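Local coordinates for protein DNA ligase (Archaeoglobus fulgidus, PDB 3GDE) that probably seals nicks in double-stranded DNA during replication, recombination and repair, using ATP and passing through an enzyme-adenylate intermediate, at residues A[427-432]-A[502-507]; A[431-436]-A[461-466]; A[506-511]-A[522-527]. All coordinates share one frame; numbering follows the deposited sequence.

How the contacts relate
The three contacts lie close together in the OB-fold domain. Strand 428-437 comes first and takes part in two of them. Its later half meets 461-466 in contact 2, which closes a short loop holding strand 446-454. Its first half pairs with 502-507 in contact 1, a longer closure that spans the loop of contact 2; the two share Val431 and Val432. Contact 3 begins where contact 1 ends, at Ala506 and Tyr507, and closes the hairpin 509-512/520-523. The contacts also touch: Val464 O and Leu522 N make a probable hydrogen bond, and Phe503 packs on Phe527. Together they tie the curled sheet to the hairpin at its border.

Contact 1: residues A[427-432]-A[502-507]; sequences TLDLVV and VFEVAY
Thr427 opens the contact with a hydrogen bond from OG1 to Glu504 OE2 (2.7 Å). It reaches the anti side of the carboxylate, somewhat out of its plane. Glu504 OE1 is held separately by Arg529 and Arg531. Leu428 and Val505 form a hydrogen-bonded antiparallel pair. Leu428 N gives a nearly straight bond to Val505 O (2.8 Å, 172°), and Leu428 CD1 rests obliquely against Tyr507 CE2 at 3.7 Å. Asp429 faces Glu504 in a non-hydrogen-bonded pair, with Asp429 OD1 and Glu504 OE1 4.4 Å apart. The two acids would probably repel, but a salt bridge from Asp429 OD1 to Lys534 and the arginines on Glu504 probably offset this. The hydrogen bonds Leu430 N to Phe503 O and Phe503 N to Leu430 O are both 3.0 Å. Val431 pairs with Val502 on the Asp429 side of the sheet. At Val432, CG1 is anti to the backbone N (chi1 -171°), which turns CG2 onto the Phe503 ring. Val432 CG2 sits 3.4 Å from the Phe503 ring centroid, only 2° off the normal, a CH-pi contact. Phe449 and Phe527 meet this ring edge-to-face. The pair, apolar on the Leu430 and Phe503 face, belongs to the curled sheet of the C-terminal OB-fold domain.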
loop_
_atom_site.group_PDB
_atom_site.type_symbol
_atom_site.label_atom_id
_atom_site.label_comp_id
_atom_site.label_asym_id
_atom_site.label_seq_id
_atom_site.Cartn_x
_atom_site.Cartn_y
_atom_site.Cartn_z
ATOM N N THR A 427 -17.178 -0.440 -1.581
ATOM C CA THR A 427 -16.555 0.458 -2.537
ATOM C C THR A 427 -15.215 -0.155 -2.896
ATOM O O THR A 427 -14.747 -1.087 -2.225
ATOM C CB THR A 427 -16.382 1.903 -2.021
ATOM O OG1 THR A 427 -15.556 1.922 -0.844
ATOM C CG2 THR A 427 -17.734 2.544 -1.735
ATOM N N LEU A 428 -14.615 0.339 -3.974
ATOM C CA LEU A 428 -13.317 -0.150 -4.416
ATOM C C LEU A 428 -12.341 0.988 -4.450
ATOM O O LEU A 428 -12.717 2.133 -4.691
ATOM C CB LEU A 428 -13.415 -0.775 -5.809
ATOM C CG LEU A 428 -14.115 -2.133 -5.900
ATOM C CD1 LEU A 428 -14.569 -2.379 -7.336
ATOM C CD2 LEU A 428 -13.208 -3.250 -5.379
ATOM N N ASP A 429 -11.079 0.687 -4.195
ATOM C CA ASP A 429 -10.074 1.679 -4.445
ATOM C C ASP A 429 -9.205 1.283 -5.637
ATOM O O ASP A 429 -8.635 0.188 -5.683
ATOM C CB ASP A 429 -9.326 2.026 -3.170
ATOM C CG ASP A 429 -10.004 3.177 -2.402
ATOM O OD1 ASP A 429 -10.770 2.938 -1.428
ATOM O OD2 ASP A 429 -9.778 4.341 -2.817
ATOM N N LEU A 430 -9.199 2.170 -6.629
ATOM C CA LEU A 430 -8.679 1.875 -7.945
ATOM C C LEU A 430 -7.697 2.961 -8.374
ATOM O O LEU A 430 -7.858 4.127 -8.031
ATOM C CB LEU A 430 -9.834 1.726 -8.962
ATOM C CG LEU A 430 -10.891 0.644 -8.657
ATOM C CD1 LEU A 430 -12.181 0.840 -9.471
ATOM C CD2 LEU A 430 -10.335 -0.788 -8.839
ATOM N N VAL A 431 -6.667 2.561 -9.106
ATOM C CA VAL A 431 -5.640 3.497 -9.563
ATOM C C VAL A 431 -6.185 4.328 -10.727
ATOM O O VAL A 431 -6.852 3.801 -11.607
ATOM C CB VAL A 431 -4.330 2.757 -10.002
ATOM C CG1 VAL A 431 -3.216 3.770 -10.358
ATOM C CG2 VAL A 431 -3.858 1.823 -8.906
ATOM N N VAL A 432 -5.893 5.624 -10.716
ATOM C CA VAL A 432 -6.207 6.483 -11.853
ATOM C C VAL A 432 -5.090 6.393 -12.894
ATOM O O VAL A 432 -4.003 6.961 -12.722
ATOM C CB VAL A 432 -6.411 7.938 -11.427
ATOM C CG1 VAL A 432 -6.960 8.763 -12.609
ATOM C CG2 VAL A 432 -7.335 8.003 -10.250
ATOM N N VAL A 502 -5.040 7.099 -6.064
ATOM C CA VAL A 502 -6.070 6.082 -5.904
ATOM C C VAL A 502 -7.400 6.765 -5.542
ATOM O O VAL A 502 -7.445 7.602 -4.639
ATOM C CB VAL A 502 -5.645 5.040 -4.808
ATOM C CG1 VAL A 502 -6.806 4.133 -4.409
ATOM C CG2 VAL A 502 -4.436 4.219 -5.288
ATOM N N PHE A 503 -8.467 6.420 -6.263
ATOM C CA PHE A 503 -9.812 6.924 -5.945
ATOM C C PHE A 503 -10.603 5.855 -5.207
ATOM O O PHE A 503 -10.497 4.678 -5.540
ATOM C CB PHE A 503 -10.612 7.250 -7.217
ATOM C CG PHE A 503 -10.179 8.495 -7.939
ATOM C CD1 PHE A 503 -9.236 9.364 -7.400
ATOM C CD2 PHE A 503 -10.751 8.809 -9.178
ATOM C CE1 PHE A 503 -8.852 10.509 -8.076
ATOM C CE2 PHE A 503 -10.382 9.961 -9.864
ATOM C CZ PHE A 503 -9.427 10.813 -9.317
ATOM N N GLU A 504 -11.397 6.256 -4.217
ATOM C CA GLU A 504 -12.475 5.393 -3.726
ATOM C C GLU A 504 -13.683 5.516 -4.668
ATOM O O GLU A 504 -14.187 6.620 -4.913
ATOM C CB GLU A 504 -12.874 5.727 -2.289
ATOM C CG GLU A 504 -13.928 4.750 -1.723
ATOM C CD GLU A 504 -14.319 5.021 -0.287
ATOM O OE1 GLU A 504 -13.625 5.811 0.401
ATOM O OE2 GLU A 504 -15.328 4.419 0.169
ATOM N N VAL A 505 -14.133 4.374 -5.181
ATOM C CA VAL A 505 -15.152 4.306 -6.221
ATOM C C VAL A 505 -16.303 3.391 -5.783
ATOM O O VAL A 505 -16.074 2.245 -5.369
ATOM C CB VAL A 505 -14.556 3.769 -7.549
ATOM C CG1 VAL A 505 -15.610 3.696 -8.643
ATOM C CG2 VAL A 505 -13.388 4.633 -8.007
ATOM N N ALA A 506 -17.531 3.911 -5.876
ATOM C CA ALA A 506 -18.735 3.108 -5.700
ATOM C C ALA A 506 -19.239 2.641 -7.067
ATOM O O ALA A 506 -18.890 3.209 -8.098
ATOM C CB ALA A 506 -19.813 3.910 -4.976
ATOM N N TYR A 507 -20.077 1.614 -7.073
ATOM C CA TYR A 507 -20.602 1.066 -8.316
ATOM C C TYR A 507 -21.946 0.390 -8.058
ATOM O O TYR A 507 -22.265 0.061 -6.913
ATOM C CB TYR A 507 -19.602 0.054 -8.900
ATOM C CG TYR A 507 -19.299 -1.097 -7.968
ATOM C CD1 TYR A 507 -19.968 -2.309 -8.096
ATOM C CD2 TYR A 507 -18.346 -0.969 -6.950
ATOM C CE1 TYR A 507 -19.710 -3.369 -7.236
ATOM C CE2 TYR A 507 -18.076 -2.035 -6.073
ATOM C CZ TYR A 507 -18.765 -3.230 -6.228
ATOM O OH TYR A 507 -18.513 -4.298 -5.379
#

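Contact 2: residues A[431-436]-A[461-466]; sequences VVVGGE and LLKVGR
Glu436 OE1 lies over one face of the Arg466 guanidinium, above its centre and 3.5 Å from Arg466 CZ. Both residues sit on the curled antiparallel sheet of the OB-fold domain. The carboxylate and guanidinium planes are 56° apart. Because the oxygen lies well out of the guanidinium plane, no N-H points at it, and the salt bridge from Glu436 OE1 to Arg466 NH2 (3.5 Å) rests on charge alone. The Arg466 chain bends at chi2 and again at chi3 (-89°), which brings the guanidinium to the oxygen. Glu436 OE1 also has a weak hydrogen bond with Ser448. The two segments are not neighbours in the sheet: strand 446-454 pairs with each, and their axes come no closer than 8.9 Å, at 77°. Only side chains bridge the gap. The aliphatic part of Lys463 crosses Val433 obliquely, with Val433 CG2 4.1 Å from Lys463 CE. The amino group goes on to a salt bridge with Glu450 on the strand between. At the other end Leu461 meets two valines. The Val433 and Leu461 side chains run past each other in opposite directions, with Val433 CG1 4.1 Å from Leu461 CG. Val431 crosses Leu461 at about a right angle, with Val431 CG2 3.8 Å from Leu461 CD1.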
loop_
_atom_site.group_PDB
_atom_site.type_symbol
_atom_site.label_atom_id
_atom_site.label_comp_id
_atom_site.label_asym_id
_atom_site.label_seq_id
_atom_site.Cartn_x
_atom_site.Cartn_y
_atom_site.Cartn_z
ATOM N N VAL A 431 -6.667 2.561 -9.106
ATOM C CA VAL A 431 -5.640 3.497 -9.563
ATOM C C VAL A 431 -6.185 4.328 -10.727
ATOM O O VAL A 431 -6.852 3.801 -11.607
ATOM C CB VAL A 431 -4.330 2.757 -10.002
ATOM C CG1 VAL A 431 -3.216 3.770 -10.358
ATOM C CG2 VAL A 431 -3.858 1.823 -8.906
ATOM N N VAL A 432 -5.893 5.624 -10.716
ATOM C CA VAL A 432 -6.207 6.483 -11.853
ATOM C C VAL A 432 -5.090 6.393 -12.894
ATOM O O VAL A 432 -4.003 6.961 -12.722
ATOM C CB VAL A 432 -6.411 7.938 -11.427
ATOM C CG1 VAL A 432 -6.960 8.763 -12.609
ATOM C CG2 VAL A 432 -7.335 8.003 -10.250
ATOM N N VAL A 433 -5.360 5.654 -13.959
ATOM C CA VAL A 433 -4.363 5.403 -15.005
ATOM C C VAL A 433 -4.519 6.318 -16.228
ATOM O O VAL A 433 -3.629 6.394 -17.081
ATOM C CB VAL A 433 -4.334 3.907 -15.420
ATOM C CG1 VAL A 433 -3.874 3.042 -14.245
ATOM C CG2 VAL A 433 -5.702 3.435 -15.958
ATOM N N GLY A 434 -5.650 7.012 -16.313
ATOM C CA GLY A 434 -5.923 7.881 -17.457
ATOM C C GLY A 434 -7.068 8.851 -17.242
ATOM O O GLY A 434 -7.641 8.929 -16.152
ATOM N N GLY A 435 -7.407 9.590 -18.291
ATOM C CA GLY A 435 -8.424 10.616 -18.188
ATOM C C GLY A 435 -8.842 11.233 -19.509
ATOM O O GLY A 435 -8.353 10.858 -20.573
ATOM N N GLU A 436 -9.776 12.174 -19.422
ATOM C CA GLU A 436 -10.250 12.927 -20.565
ATOM C C GLU A 436 -10.423 14.377 -20.150
ATOM O O GLU A 436 -10.940 14.675 -19.070
ATOM C CB GLU A 436 -11.572 12.372 -21.100
ATOM C CG GLU A 436 -11.459 11.034 -21.837
ATOM C CD GLU A 436 -12.811 10.491 -22.313
ATOM O OE1 GLU A 436 -13.797 10.481 -21.527
ATOM O OE2 GLU A 436 -12.890 10.059 -23.489
ATOM N N LEU A 461 -1.319 -3.006 -13.856
ATOM C CA LEU A 461 -2.632 -2.408 -13.603
ATOM C C LEU A 461 -3.597 -2.828 -14.695
ATOM O O LEU A 461 -3.332 -2.605 -15.883
ATOM C CB LEU A 461 -2.560 -0.876 -13.543
ATOM C CG LEU A 461 -2.218 -0.097 -12.268
ATOM C CD1 LEU A 461 -2.302 -0.950 -10.988
ATOM C CD2 LEU A 461 -0.868 0.524 -12.386
ATOM N N LEU A 462 -4.705 -3.444 -14.293
ATOM C CA LEU A 462 -5.712 -3.913 -15.233
ATOM C C LEU A 462 -6.943 -3.006 -15.175
ATOM O O LEU A 462 -7.582 -2.867 -14.120
ATOM C CB LEU A 462 -6.078 -5.381 -14.960
ATOM C CG LEU A 462 -4.941 -6.399 -14.746
ATOM C CD1 LEU A 462 -5.477 -7.791 -14.435
ATOM C CD2 LEU A 462 -4.028 -6.465 -15.954
ATOM N N LYS A 463 -7.254 -2.378 -16.313
ATOM C CA LYS A 463 -8.404 -1.478 -16.430
ATOM C C LYS A 463 -9.706 -2.165 -16.068
ATOM O O LYS A 463 -9.918 -3.333 -16.373
ATOM C CB LYS A 463 -8.518 -0.876 -17.829
ATOM C CG LYS A 463 -7.702 0.380 -18.022
ATOM C CD LYS A 463 -8.376 1.309 -19.028
ATOM C CE LYS A 463 -7.413 2.376 -19.513
ATOM N NZ LYS A 463 -8.058 3.306 -20.483
ATOM N N VAL A 464 -10.585 -1.409 -15.429
ATOM C CA VAL A 464 -11.777 -1.973 -14.837
ATOM C C VAL A 464 -12.993 -1.053 -15.064
ATOM O O VAL A 464 -14.139 -1.462 -14.905
ATOM C CB VAL A 464 -11.475 -2.325 -13.354
ATOM C CG1 VAL A 464 -12.372 -1.605 -12.379
ATOM C CG2 VAL A 464 -11.461 -3.821 -13.152
ATOM N N GLY A 465 -12.737 0.181 -15.473
ATOM C CA GLY A 465 -13.826 1.093 -15.766
ATOM C C GLY A 465 -13.412 2.536 -15.939
ATOM O O GLY A 465 -12.220 2.856 -16.012
ATOM N N ARG A 466 -14.425 3.395 -16.004
ATOM C CA ARG A 466 -14.252 4.823 -16.199
ATOM C C ARG A 466 -15.316 5.589 -15.421
ATOM O O ARG A 466 -16.487 5.225 -15.453
ATOM C CB ARG A 466 -14.347 5.158 -17.682
ATOM C CG ARG A 466 -13.879 6.544 -17.990
ATOM C CD ARG A 466 -15.006 7.398 -18.455
ATOM N NE ARG A 466 -15.164 7.318 -19.901
ATOM C CZ ARG A 466 -16.083 7.990 -20.586
ATOM N NH1 ARG A 466 -16.932 8.794 -19.943
ATOM N NH2 ARG A 466 -16.153 7.857 -21.914
#

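Contact 3: residues A[506-511]-A[522-527]; sequences AYQEIQ and LRFPRF
Ala506 and Arg526 are joined by two backbone hydrogen bonds, the first from Ala506 N to Arg526 O at 2.8 Å. The return bond, Arg526 N to Ala506 O, is 2.7 Å but more bent, at 142°. Further along, Arg523 O accepts from Gln508 N (2.9 Å) and, weakly, from Glu509 N (3.4 Å). Gln508 and Glu509 thus both face Arg523 and make a classic beta bulge. Beyond it, Arg523 N gives a nearly straight bond to Glu509 O at 2.7 Å. The hairpin 509-512/520-523 starts here. Gln511 OE1 lies 3.2 Å from Arg523 CD, beside the aliphatic part of the arginine. Gln508 CG packs obliquely against Phe524, 3.7 Å from Phe524 CB, and Gln508 CB lies at the ring edge. On the inner side Ile510 and Leu522 lie side by side and point the same way, with Ile510 CG1 3.8 Å from Leu522 CD2. That methyl also meets the Tyr507 ring obliquely. Helix 542-550 packs on Ile510, and Leu428 and Leu430 pack on Leu522. The backbone bonds thus set the register across the bulge. The apolar side probably keys the hairpin to the sheet and the helix, while Gln508 and Arg523 can probably stay hydrated.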
loop_
_atom_site.group_PDB
_atom_site.type_symbol
_atom_site.label_atom_id
_atom_site.label_comp_id
_atom_site.label_asym_id
_atom_site.label_seq_id
_atom_site.Cartn_x
_atom_site.Cartn_y
_atom_site.Cartn_z
ATOM N N ALA A 506 -17.531 3.911 -5.876
ATOM C CA ALA A 506 -18.735 3.108 -5.700
ATOM C C ALA A 506 -19.239 2.641 -7.067
ATOM O O ALA A 506 -18.890 3.209 -8.098
ATOM C CB ALA A 506 -19.813 3.910 -4.976
ATOM N N TYR A 507 -20.077 1.614 -7.073
ATOM C CA TYR A 507 -20.602 1.066 -8.316
ATOM C C TYR A 507 -21.946 0.390 -8.058
ATOM O O TYR A 507 -22.265 0.061 -6.913
ATOM C CB TYR A 507 -19.602 0.054 -8.900
ATOM C CG TYR A 507 -19.299 -1.097 -7.968
ATOM C CD1 TYR A 507 -19.968 -2.309 -8.096
ATOM C CD2 TYR A 507 -18.346 -0.969 -6.950
ATOM C CE1 TYR A 507 -19.710 -3.369 -7.236
ATOM C CE2 TYR A 507 -18.076 -2.035 -6.073
ATOM C CZ TYR A 507 -18.765 -3.230 -6.228
ATOM O OH TYR A 507 -18.513 -4.298 -5.379
ATOM N N GLN A 508 -22.725 0.177 -9.117
ATOM C CA GLN A 508 -23.965 -0.608 -9.015
ATOM C C GLN A 508 -23.704 -2.100 -9.223
ATOM O O GLN A 508 -24.271 -2.945 -8.523
ATOM C CB GLN A 508 -25.029 -0.113 -10.006
ATOM C CG GLN A 508 -25.675 1.231 -9.628
ATOM C CD GLN A 508 -26.218 1.259 -8.210
ATOM O OE1 GLN A 508 -26.970 0.372 -7.803
ATOM N NE2 GLN A 508 -25.826 2.276 -7.443
ATOM N N GLU A 509 -22.834 -2.407 -10.183
ATOM C CA GLU A 509 -22.556 -3.783 -10.570
ATOM C C GLU A 509 -21.169 -3.932 -11.200
ATOM O O GLU A 509 -20.669 -3.012 -11.835
ATOM C CB GLU A 509 -23.633 -4.269 -11.548
ATOM C CG GLU A 509 -23.656 -5.780 -11.740
ATOM C CD GLU A 509 -24.743 -6.260 -12.703
ATOM O OE1 GLU A 509 -25.124 -5.514 -13.648
ATOM O OE2 GLU A 509 -25.206 -7.410 -12.506
ATOM N N ILE A 510 -20.547 -5.086 -10.988
ATOM C CA ILE A 510 -19.393 -5.506 -11.783
ATOM C C ILE A 510 -19.913 -6.497 -12.833
ATOM O O ILE A 510 -20.532 -7.499 -12.480
ATOM C CB ILE A 510 -18.277 -6.177 -10.925
ATOM C CG1 ILE A 510 -17.777 -5.229 -9.832
ATOM C CG2 ILE A 510 -17.106 -6.614 -11.809
ATOM C CD1 ILE A 510 -17.126 -5.933 -8.646
ATOM N N GLN A 511 -19.694 -6.200 -14.113
ATOM C CA GLN A 511 -20.007 -7.163 -15.175
ATOM C C GLN A 511 -18.730 -7.792 -15.725
ATOM O O GLN A 511 -17.662 -7.186 -15.668
ATOM C CB GLN A 511 -20.755 -6.523 -16.353
ATOM C CG GLN A 511 -21.363 -5.141 -16.155
ATOM C CD GLN A 511 -21.640 -4.434 -17.492
ATOM O OE1 GLN A 511 -22.549 -3.600 -17.597
ATOM N NE2 GLN A 511 -20.853 -4.770 -18.521
ATOM N N LEU A 522 -17.013 -1.910 -14.504
ATOM C CA LEU A 522 -17.921 -1.349 -13.513
ATOM C C LEU A 522 -19.128 -0.718 -14.208
ATOM O O LEU A 522 -18.983 0.058 -15.169
ATOM C CB LEU A 522 -17.215 -0.320 -12.626
ATOM C CG LEU A 522 -15.981 -0.754 -11.824
ATOM C CD1 LEU A 522 -15.482 0.415 -10.992
ATOM C CD2 LEU A 522 -16.273 -1.954 -10.933
ATOM N N ARG A 523 -20.314 -1.084 -13.720
ATOM C CA ARG A 523 -21.578 -0.503 -14.154
ATOM C C ARG A 523 -21.949 0.602 -13.158
ATOM O O ARG A 523 -22.038 0.364 -11.953
ATOM C CB ARG A 523 -22.646 -1.601 -14.217
ATOM C CG ARG A 523 -24.031 -1.182 -14.689
ATOM C CD ARG A 523 -24.208 -1.291 -16.219
ATOM N NE ARG A 523 -25.507 -0.769 -16.645
ATOM C CZ ARG A 523 -25.768 -0.218 -17.832
ATOM N NH1 ARG A 523 -24.820 -0.098 -18.757
ATOM N NH2 ARG A 523 -27.000 0.227 -18.092
ATOM N N PHE A 524 -22.123 1.815 -13.674
ATOM C CA PHE A 524 -22.408 3.023 -12.875
ATOM C C PHE A 524 -21.391 3.320 -11.766
ATOM O O PHE A 524 -21.770 3.481 -10.599
ATOM C CB PHE A 524 -23.862 3.043 -12.349
ATOM C CG PHE A 524 -24.884 2.816 -13.421
ATOM C CD1 PHE A 524 -25.628 1.645 -13.449
ATOM C CD2 PHE A 524 -25.070 3.749 -14.429
ATOM C CE1 PHE A 524 -26.565 1.419 -14.463
ATOM C CE2 PHE A 524 -26.001 3.529 -15.442
ATOM C CZ PHE A 524 -26.748 2.363 -15.452
ATOM N N PRO A 525 -20.099 3.445 -12.141
ATOM C CA PRO A 525 -19.085 3.824 -11.166
ATOM C C PRO A 525 -19.321 5.269 -10.724
ATOM O O PRO A 525 -19.790 6.097 -11.508
ATOM C CB PRO A 525 -17.775 3.699 -11.955
ATOM C CG PRO A 525 -18.170 3.925 -13.361
ATOM C CD PRO A 525 -19.525 3.294 -13.494
ATOM N N ARG A 526 -19.020 5.566 -9.469
ATOM C CA ARG A 526 -19.307 6.886 -8.935
ATOM C C ARG A 526 -18.203 7.249 -7.970
ATOM O O ARG A 526 -17.866 6.465 -7.089
ATOM C CB ARG A 526 -20.694 6.910 -8.248
ATOM C CG ARG A 526 -21.067 8.236 -7.568
ATOM C CD ARG A 526 -22.553 8.275 -7.123
ATOM N NE ARG A 526 -23.438 8.523 -8.261
ATOM C CZ ARG A 526 -23.741 9.731 -8.730
ATOM N NH1 ARG A 526 -23.246 10.822 -8.149
ATOM N NH2 ARG A 526 -24.536 9.851 -9.791
ATOM N N PHE A 527 -17.648 8.444 -8.143
ATOM C CA PHE A 527 -16.541 8.917 -7.328
ATOM C C PHE A 527 -17.012 9.215 -5.913
ATOM O O PHE A 527 -17.986 9.937 -5.719
ATOM C CB PHE A 527 -15.910 10.153 -7.976
ATOM C CG PHE A 527 -14.764 10.767 -7.184
ATOM C CD1 PHE A 527 -13.487 10.187 -7.198
ATOM C CD2 PHE A 527 -14.953 11.946 -6.464
ATOM C CE1 PHE A 527 -12.438 10.758 -6.477
ATOM C CE2 PHE A 527 -13.900 12.530 -5.745
ATOM C CZ PHE A 527 -12.641 11.940 -5.763
#